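Local coordinates for iron-regulated ABC transporter siderophore-binding protein SirA (Staphylococcus aureus subsp. aureus, PDB 3MWF) that binds the iron-loaded siderophore staphyloferrin B, probably to deliver it to an ABC transporter for iron uptake, at residues P42-E47 with T65-E71; F116-K121 with L136-Y140; S164-A170 with I223-D229. All blocks are in the same frame, centred on the assembly; numbering follows the deposited sequence. Where two conformers were deposited one is given.

Contact 1 (P42-E47 with T65-E71)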
# COMPACT_ATOMS: atom_id res chain seq x y z
N PRO A 42 -14.09 -9.28 -8.10
CA PRO A 42 -15.05 -9.01 -7.04
C PRO A 42 -16.42 -8.59 -7.59
O PRO A 42 -16.50 -7.90 -8.60
CB PRO A 42 -14.41 -7.85 -6.25
CG PRO A 42 -12.96 -7.93 -6.56
CD PRO A 42 -12.92 -8.39 -8.01
N VAL A 43 -17.49 -9.03 -6.93
CA VAL A 43 -18.81 -8.55 -7.30
C VAL A 43 -19.05 -7.14 -6.79
O VAL A 43 -19.90 -6.40 -7.32
CB VAL A 43 -19.94 -9.54 -6.90
CG1 VAL A 43 -19.70 -10.88 -7.61
CG2 VAL A 43 -20.06 -9.70 -5.37
N GLY A 44 -18.29 -6.76 -5.75
CA GLY A 44 -18.38 -5.44 -5.14
C GLY A 44 -17.01 -5.02 -4.61
O GLY A 44 -16.23 -5.85 -4.19
N ALA A 45 -16.75 -3.72 -4.65
CA ALA A 45 -15.47 -3.16 -4.17
C ALA A 45 -15.68 -1.77 -3.65
O ALA A 45 -16.56 -1.05 -4.11
CB ALA A 45 -14.43 -3.14 -5.27
N VAL A 46 -14.85 -1.36 -2.69
CA VAL A 46 -14.86 0.04 -2.32
C VAL A 46 -14.30 0.89 -3.49
O VAL A 46 -13.53 0.40 -4.32
CB VAL A 46 -14.07 0.32 -1.02
CG1 VAL A 46 -14.88 -0.23 0.22
CG2 VAL A 46 -12.62 -0.23 -1.09
N GLU A 47 -14.76 2.13 -3.57
CA GLU A 47 -14.27 3.04 -4.63
C GLU A 47 -12.77 3.30 -4.46
O GLU A 47 -12.24 3.25 -3.36
CB GLU A 47 -15.05 4.35 -4.61
CG GLU A 47 -14.67 5.31 -3.55
CD GLU A 47 -15.56 6.53 -3.50
OE1 GLU A 47 -16.62 6.51 -4.16
OE2 GLU A 47 -15.21 7.47 -2.77
N THR A 65 -18.20 -4.85 -11.62
CA THR A 65 -18.02 -4.75 -10.17
C THR A 65 -18.80 -3.55 -9.65
O THR A 65 -18.64 -2.42 -10.13
CB THR A 65 -16.52 -4.62 -9.77
OG1 THR A 65 -15.80 -5.76 -10.23
CG2 THR A 65 -16.37 -4.48 -8.23
N LYS A 66 -19.66 -3.77 -8.66
CA LYS A 66 -20.45 -2.71 -8.10
C LYS A 66 -19.64 -1.99 -7.02
O LYS A 66 -18.93 -2.62 -6.24
CB LYS A 66 -21.74 -3.30 -7.50
CG LYS A 66 -22.47 -2.44 -6.48
CD LYS A 66 -23.37 -1.42 -7.17
CE LYS A 66 -23.93 -0.43 -6.17
NZ LYS A 66 -24.90 0.45 -6.88
N ILE A 67 -19.78 -0.68 -6.98
CA ILE A 67 -19.09 0.12 -5.96
C ILE A 67 -19.94 0.12 -4.70
O ILE A 67 -21.11 0.49 -4.75
CB ILE A 67 -18.77 1.56 -6.47
CG1 ILE A 67 -17.84 1.50 -7.69
CG2 ILE A 67 -18.22 2.43 -5.34
CD1 ILE A 67 -16.50 0.84 -7.44
N VAL A 68 -19.35 -0.28 -3.58
CA VAL A 68 -20.09 -0.33 -2.33
C VAL A 68 -19.82 0.85 -1.40
O VAL A 68 -20.26 0.83 -0.25
CB VAL A 68 -19.91 -1.67 -1.59
CG1 VAL A 68 -20.34 -2.81 -2.50
CG2 VAL A 68 -18.43 -1.86 -1.16
N GLY A 69 -19.16 1.90 -1.89
CA GLY A 69 -18.96 3.10 -1.09
C GLY A 69 -17.49 3.40 -0.85
O GLY A 69 -16.61 2.82 -1.48
N GLN A 70 -17.23 4.29 0.10
CA GLN A 70 -15.89 4.81 0.37
C GLN A 70 -15.19 3.94 1.41
O GLN A 70 -15.79 3.49 2.38
CB GLN A 70 -15.95 6.27 0.85
CG GLN A 70 -16.65 7.20 -0.15
CD GLN A 70 -16.56 8.68 0.21
OE1 GLN A 70 -16.83 9.54 -0.64
NE2 GLN A 70 -16.21 8.98 1.45
N GLU A 71 -13.90 3.70 1.20
CA GLU A 71 -13.15 2.81 2.10
C GLU A 71 -13.27 3.13 3.60
O GLU A 71 -13.34 2.21 4.41
CB GLU A 71 -11.69 2.70 1.64
CG GLU A 71 -10.87 1.71 2.49
CD GLU A 71 -9.53 1.38 1.88
OE1 GLU A 71 -9.45 1.16 0.64
OE2 GLU A 71 -8.56 1.28 2.70
O HOH W 1 -12.51 4.65 -0.93
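Ala45 and Ile67 pair in register on two short parallel strands, 44-45 and 66-67. They belong to the mixed sheet of the N-terminal lobe of a periplasmic-binding-protein fold, and strand 24-26 borders 44-45 on its other side. The backbone ladder is the tight part. Val43 O takes Lys66 N at 3.0 Å. Ala45 then gives its N to Lys66 O and takes Val68 N on its O, with the latter bond 2.9 Å long. The register then slips by one residue where strand 66-70 is broken, and Glu47 N bonds to Gly69 O. At the backbone angles of Gly69 (phi 119°) a CB would jam against Val68 O, which calls for glycine.

Side chains fill in around these bonds. Thr65 CG2, anti to its own N (OG1 chi1 -59°), lies 3.8 Å from Ala45 CB. The same rotamer lets Thr65 OG1 donate to Pro42 O at 2.8 Å. Val46 CG1 meets Val68 CG2 at 4.1 Å, and Val46 CG2 lies against CB and OE1 of Glu71. The Glu71 carboxylate is held by Arg93 and Gln29, and its side chain is about 6 Å from the bound siderophore.

The exposed side chains are looser. Lys66 turns its amine away from strand 44-45. Gln70 has two conformers, and in one it runs beside Glu47. Glu47 OE2 is paired with Lys52. Where the two segments end, a water donates a hydrogen bond to Glu47 O and accepts one from Glu71 N, at 2.7 Å from that nitrogen.

Contact 2 (F116-K121 with L136-Y140)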
# COMPACT_ATOMS: atom_id res chain seq x y z
N PHE A 116 0.47 -6.31 1.66
CA PHE A 116 -0.14 -7.00 0.53
C PHE A 116 0.20 -8.50 0.55
O PHE A 116 -0.55 -9.31 0.01
CB PHE A 116 0.26 -6.33 -0.79
CG PHE A 116 1.69 -6.61 -1.18
CD1 PHE A 116 2.73 -5.81 -0.71
CD2 PHE A 116 1.98 -7.71 -2.01
CE1 PHE A 116 4.06 -6.08 -1.06
CE2 PHE A 116 3.31 -8.00 -2.35
CZ PHE A 116 4.35 -7.17 -1.87
N LYS A 117 1.31 -8.88 1.21
CA LYS A 117 1.65 -10.30 1.31
C LYS A 117 0.68 -11.01 2.24
O LYS A 117 0.26 -12.13 1.98
CB LYS A 117 3.12 -10.47 1.74
CG LYS A 117 4.10 -9.96 0.67
CD LYS A 117 5.55 -9.78 1.17
CE LYS A 117 5.60 -8.86 2.41
NZ LYS A 117 6.57 -7.70 2.45
N ASP A 118 0.31 -10.34 3.33
CA ASP A 118 -0.67 -10.90 4.26
C ASP A 118 -2.05 -10.97 3.62
O ASP A 118 -2.77 -11.97 3.76
CB ASP A 118 -0.67 -10.12 5.57
CG ASP A 118 0.64 -10.28 6.34
OD1 ASP A 118 1.45 -11.16 5.96
OD2 ASP A 118 0.86 -9.55 7.31
N THR A 119 -2.43 -9.93 2.88
CA THR A 119 -3.68 -9.92 2.11
C THR A 119 -3.70 -11.10 1.11
O THR A 119 -4.70 -11.79 0.99
CB THR A 119 -3.83 -8.57 1.37
OG1 THR A 119 -3.75 -7.54 2.35
CG2 THR A 119 -5.17 -8.46 0.64
N THR A 120 -2.58 -11.32 0.43
CA THR A 120 -2.48 -12.37 -0.59
C THR A 120 -2.61 -13.76 0.02
O THR A 120 -3.36 -14.59 -0.48
CB THR A 120 -1.17 -12.25 -1.39
OG1 THR A 120 -1.15 -11.00 -2.08
CG2 THR A 120 -1.06 -13.36 -2.43
N LYS A 121 -1.90 -13.98 1.13
CA LYS A 121 -2.01 -15.26 1.86
C LYS A 121 -3.42 -15.52 2.39
O LYS A 121 -3.97 -16.59 2.18
CB LYS A 121 -1.01 -15.31 3.02
CG LYS A 121 0.43 -15.44 2.58
CD LYS A 121 1.37 -15.23 3.78
CE LYS A 121 2.58 -14.38 3.38
NZ LYS A 121 3.67 -14.41 4.41
N LEU A 136 2.18 -16.12 -6.85
CA LEU A 136 2.30 -14.66 -6.84
C LEU A 136 3.45 -14.19 -5.91
O LEU A 136 4.29 -13.41 -6.32
CB LEU A 136 0.96 -14.03 -6.42
CG LEU A 136 -0.23 -14.04 -7.39
CD1 LEU A 136 -1.35 -13.21 -6.80
CD2 LEU A 136 0.13 -13.52 -8.80
N LEU A 137 3.47 -14.72 -4.70
CA LEU A 137 4.45 -14.31 -3.70
C LEU A 137 5.86 -14.76 -4.09
O LEU A 137 6.82 -14.02 -3.90
CB LEU A 137 4.03 -14.78 -2.31
CG LEU A 137 2.72 -14.10 -1.83
CD1 LEU A 137 2.39 -14.49 -0.40
CD2 LEU A 137 2.78 -12.58 -1.96
N LYS A 138 5.97 -15.96 -4.67
CA LYS A 138 7.26 -16.40 -5.23
C LYS A 138 7.77 -15.42 -6.30
O LYS A 138 8.94 -15.05 -6.29
CB LYS A 138 7.17 -17.84 -5.79
CG LYS A 138 8.45 -18.40 -6.40
CD LYS A 138 9.42 -18.95 -5.35
CE LYS A 138 9.21 -20.42 -5.04
NZ LYS A 138 8.06 -20.67 -4.08
N LYS A 139 6.89 -15.00 -7.21
CA LYS A 139 7.23 -14.02 -8.23
C LYS A 139 7.73 -12.69 -7.62
O LYS A 139 8.67 -12.07 -8.13
CB LYS A 139 6.02 -13.77 -9.15
CG LYS A 139 6.31 -12.90 -10.34
CD LYS A 139 5.45 -13.27 -11.57
CE LYS A 139 4.48 -12.15 -11.94
NZ LYS A 139 3.29 -12.05 -11.02
N TYR A 140 7.07 -12.23 -6.55
CA TYR A 140 7.51 -11.03 -5.89
C TYR A 140 8.89 -11.22 -5.24
O TYR A 140 9.78 -10.38 -5.40
CB TYR A 140 6.47 -10.54 -4.85
CG TYR A 140 6.97 -9.40 -3.98
CD1 TYR A 140 6.95 -8.08 -4.42
CD2 TYR A 140 7.45 -9.65 -2.69
CE1 TYR A 140 7.44 -7.04 -3.62
CE2 TYR A 140 7.92 -8.64 -1.89
CZ TYR A 140 7.89 -7.34 -2.35
OH TYR A 140 8.35 -6.35 -1.52
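Phe116 points its ring edge at the face of Tyr140. The stack is T-shaped, with planes at 81° and centroids 4.9 Å apart. Phe116 CZ sits over the centre of the tyrosine ring, 3.6 Å from Tyr140 CE1. A chi1 of 74° places the phenyl ring between the backbone N and the carbonyl carbon, swung toward the second helix. Lys117 comes next. Lys117 CG packs on Leu137 CD2 at 3.9 Å, and its CD reaches Tyr140 CE2. Its amine and Tyr140 OH both go to the carboxylate of Asp187, in helix 179-187.

The two helices, 116-127 and 130-155, run nearly antiparallel, at 156° with axes 11.1 Å apart in these segments. They form a helical hairpin. Helix 130-155 is the long helix that joins the two lobes in this class of binding protein.

One turn on from Phe116, Thr120 meets Leu137 tip to tip, CG2 to CG at 3.9 Å. Its OG1 is turned back to Phe116 O, which also accepts Thr120 N from the opposite face of its plane. The methyl is thereby left facing the leucine. Lys121 crosses Leu137 at about a right angle, and its CG touches Leu137 CD1 at 3.7 Å.

Contact 3 (S164-A170 with I223-D229). With SE8 (5-[(2-{[(3S)-5-{[(2S)-2-amino-2-carboxyethyl]amino}-3-carboxy-3-hydroxy-5-oxopentanoyl]amino}ethyl)amino]-2,5-dioxopentanoic acid), chain C.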
# COMPACT_ATOMS: atom_id res chain seq x y z
N SER A 164 14.06 7.30 2.46
CA SER A 164 12.79 7.69 3.14
C SER A 164 11.77 7.99 2.06
O SER A 164 12.14 8.37 0.95
CB SER A 164 12.98 8.88 4.07
OG SER A 164 13.33 10.08 3.39
N VAL A 165 10.51 7.80 2.41
CA VAL A 165 9.38 8.09 1.53
C VAL A 165 8.60 9.21 2.21
O VAL A 165 8.03 9.03 3.30
CB VAL A 165 8.50 6.82 1.36
CG1 VAL A 165 7.27 7.16 0.46
CG2 VAL A 165 9.34 5.70 0.74
N VAL A 166 8.65 10.39 1.60
CA VAL A 166 8.06 11.61 2.19
C VAL A 166 6.82 11.93 1.38
O VAL A 166 6.89 12.02 0.14
CB VAL A 166 9.05 12.78 2.12
CG1 VAL A 166 8.41 14.09 2.58
CG2 VAL A 166 10.31 12.45 3.00
N ASN A 167 5.71 12.12 2.10
CA ASN A 167 4.40 12.39 1.46
C ASN A 167 3.90 13.74 1.89
O ASN A 167 3.59 13.98 3.09
CB ASN A 167 3.44 11.25 1.87
CG ASN A 167 1.94 11.58 1.71
OD1 ASN A 167 1.16 11.23 2.59
ND2 ASN A 167 1.55 12.25 0.61
N PHE A 168 3.81 14.67 0.93
CA PHE A 168 3.23 15.97 1.24
C PHE A 168 1.71 15.88 1.13
O PHE A 168 1.18 15.37 0.11
CB PHE A 168 3.78 17.04 0.31
CG PHE A 168 5.25 17.25 0.49
CD1 PHE A 168 5.72 17.69 1.73
CD2 PHE A 168 6.15 16.96 -0.52
CE1 PHE A 168 7.07 17.86 1.95
CE2 PHE A 168 7.54 17.16 -0.31
CZ PHE A 168 7.99 17.60 0.94
N ARG A 169 1.02 16.32 2.18
CA ARG A 169 -0.46 16.30 2.20
C ARG A 169 -0.94 17.74 2.24
O ARG A 169 -0.14 18.66 2.15
CB ARG A 169 -0.98 15.54 3.41
CG ARG A 169 -0.54 14.06 3.43
CD ARG A 169 -1.73 13.13 3.81
NE ARG A 169 -1.47 11.82 3.24
CZ ARG A 169 -2.36 10.97 2.79
NH1 ARG A 169 -3.69 11.25 2.80
NH2 ARG A 169 -1.91 9.84 2.31
N ALA A 170 -2.25 17.94 2.36
CA ALA A 170 -2.80 19.30 2.30
C ALA A 170 -2.42 20.18 3.50
O ALA A 170 -2.31 21.42 3.37
CB ALA A 170 -4.36 19.23 2.15
N ILE A 223 15.62 10.10 -1.35
CA ILE A 223 14.29 10.41 -0.82
C ILE A 223 13.28 10.32 -1.95
O ILE A 223 13.51 10.84 -3.04
CB ILE A 223 14.26 11.82 -0.16
CG1 ILE A 223 15.10 11.82 1.13
CG2 ILE A 223 12.80 12.30 0.11
CD1 ILE A 223 15.24 13.21 1.79
N PHE A 224 12.17 9.64 -1.68
CA PHE A 224 11.12 9.43 -2.66
C PHE A 224 9.96 10.29 -2.24
O PHE A 224 9.45 10.13 -1.13
CB PHE A 224 10.75 7.95 -2.64
CG PHE A 224 11.89 7.05 -3.04
CD1 PHE A 224 12.19 6.88 -4.39
CD2 PHE A 224 12.71 6.45 -2.08
CE1 PHE A 224 13.25 6.10 -4.78
CE2 PHE A 224 13.78 5.63 -2.45
CZ PHE A 224 14.06 5.45 -3.82
N VAL A 225 9.57 11.23 -3.10
CA VAL A 225 8.51 12.17 -2.73
C VAL A 225 7.17 11.83 -3.38
O VAL A 225 7.09 11.72 -4.61
CB VAL A 225 8.92 13.61 -3.10
CG1 VAL A 225 7.78 14.60 -2.88
CG2 VAL A 225 10.13 14.04 -2.29
N VAL A 226 6.11 11.71 -2.57
CA VAL A 226 4.75 11.40 -3.06
C VAL A 226 3.82 12.53 -2.69
O VAL A 226 3.70 12.88 -1.51
CB VAL A 226 4.21 10.08 -2.45
CG1 VAL A 226 2.84 9.73 -3.05
CG2 VAL A 226 5.16 8.92 -2.63
N LYS A 227 3.17 13.13 -3.69
CA LYS A 227 2.18 14.19 -3.42
C LYS A 227 0.83 13.47 -3.43
O LYS A 227 0.43 12.93 -4.46
CB LYS A 227 2.24 15.25 -4.53
CG LYS A 227 3.42 16.20 -4.33
CD LYS A 227 3.49 17.25 -5.46
CE LYS A 227 4.08 16.67 -6.73
NZ LYS A 227 5.57 16.46 -6.61
N SER A 228 0.16 13.41 -2.28
CA SER A 228 -1.06 12.62 -2.18
C SER A 228 -1.88 13.03 -0.98
O SER A 228 -1.37 13.08 0.14
CB SER A 228 -0.72 11.12 -2.09
OG SER A 228 -1.90 10.31 -2.02
N ASP A 229 -3.14 13.38 -1.21
CA ASP A 229 -4.10 13.60 -0.13
C ASP A 229 -5.50 13.46 -0.74
O ASP A 229 -6.13 14.47 -1.14
CB ASP A 229 -3.90 14.98 0.55
CG ASP A 229 -4.69 15.13 1.84
OD1 ASP A 229 -5.64 14.36 2.07
OD2 ASP A 229 -4.41 16.07 2.62
C1 SE8 C . -8.09 8.06 4.95
C2 SE8 C . -7.27 9.10 4.24
C3 SE8 C . -7.25 8.85 2.74
N4 SE8 C . -6.57 7.62 2.38
C5 SE8 C . -5.30 7.59 2.05
C6 SE8 C . -4.67 6.24 1.85
C7 SE8 C . -4.23 5.64 3.19
C8 SE8 C . -3.76 4.20 2.94
C9 SE8 C . -3.08 3.53 4.13
N10 SE8 C . -3.52 3.84 5.35
C11 SE8 C . -2.91 3.19 6.49
C12 SE8 C . -3.93 2.37 7.26
N13 SE8 C . -3.49 2.09 8.62
C14 SE8 C . -3.64 2.95 9.67
C15 SE8 C . -4.63 4.08 9.57
C16 SE8 C . -3.88 5.11 8.78
C17 SE8 C . -4.70 5.99 7.89
C18 SE8 C . -4.52 7.41 8.15
O19 SE8 C . -9.35 8.14 4.86
O20 SE8 C . -7.51 7.20 5.63
N21 SE8 C . -5.90 9.07 4.79
O22 SE8 C . -4.61 8.59 1.90
C23 SE8 C . -3.14 6.50 3.81
O24 SE8 C . -1.97 6.44 3.35
O25 SE8 C . -3.41 7.25 4.78
O26 SE8 C . -5.34 5.69 4.10
O27 SE8 C . -2.17 2.74 3.94
O28 SE8 C . -2.98 2.87 10.69
O29 SE8 C . -5.37 5.56 6.94
O30 SE8 C . -4.74 8.19 7.23
O31 SE8 C . -4.09 7.80 9.26
O HOH W 2 -4.79 13.44 5.14
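Asn167 has CG anti to its backbone N (chi1 160°), and this lays its amide across to Val226 and, just past the strand end, Ser228. Arg169 bends at chi2 (-136°), which turns its guanidinium back beside that amide. Asn167 spends both N-H groups of its amide on segment 223-229. Asn167 ND2 reaches Val226 O at 3.1 Å, from above that carbonyl plane. Asn167 ND2 also reaches Ser228 O at 3.1 Å, in plane and on a lone pair. Both bonds are nearly straight and lie in the amide plane, so they fix the rotation of the amide about chi2. Asn167 OD1 then takes Arg169 NE at 2.8 Å, in the plane of the guanidinium. Ser228 O lies over one face of that group.

Asn167, a second-shell residue, thus helps orient Arg169. Arg169 NH1 and NH2 both reach the amide oxygen O22 of the siderophore, each at 3.0 Å. Asp229 OD1 gives NH1 a long salt bridge, while OD2 accepts Ala170 N at 2.9 Å through its anti lone pair. The carboxylate may offset some of the positive charge, with Arg174 also close.

Behind this end the backbones pair from Ser164-Ile223 to Phe168-Lys227. Val226 N meets Val166 O at 2.8 Å. Val165 and Val226 share one face of the sheet; on the other, Phe168 CE2 packs on Val225 CG1 at 3.6 Å. Helix 236-246 covers Phe168. These are neighbouring parallel strands of the C-terminal lobe, with the siderophore pocket at their C-terminal ends, as in class III periplasmic binding proteins.

The three contacts follow one another along the chain without nesting or crossing. Contact 1 comes first and closes a loop of 17 residues that holds neither helix nor strand. It joins two strands of the N-terminal lobe. Contact 2 closes a mostly helical span of 14 residues, a hairpin of helices 116-127 and 130-155. Helix 130-155 then carries the chain across to the other lobe and leads into strand 163-168. Contact 3 closes a much longer span, 52 residues with both helix and strand, inside the C-terminal sheet. Contacts 1 and 3 have centres about 27 Å apart. Contact 3 supplies a direct siderophore ligand, Arg169, while Glu71 of contact 1 only comes near.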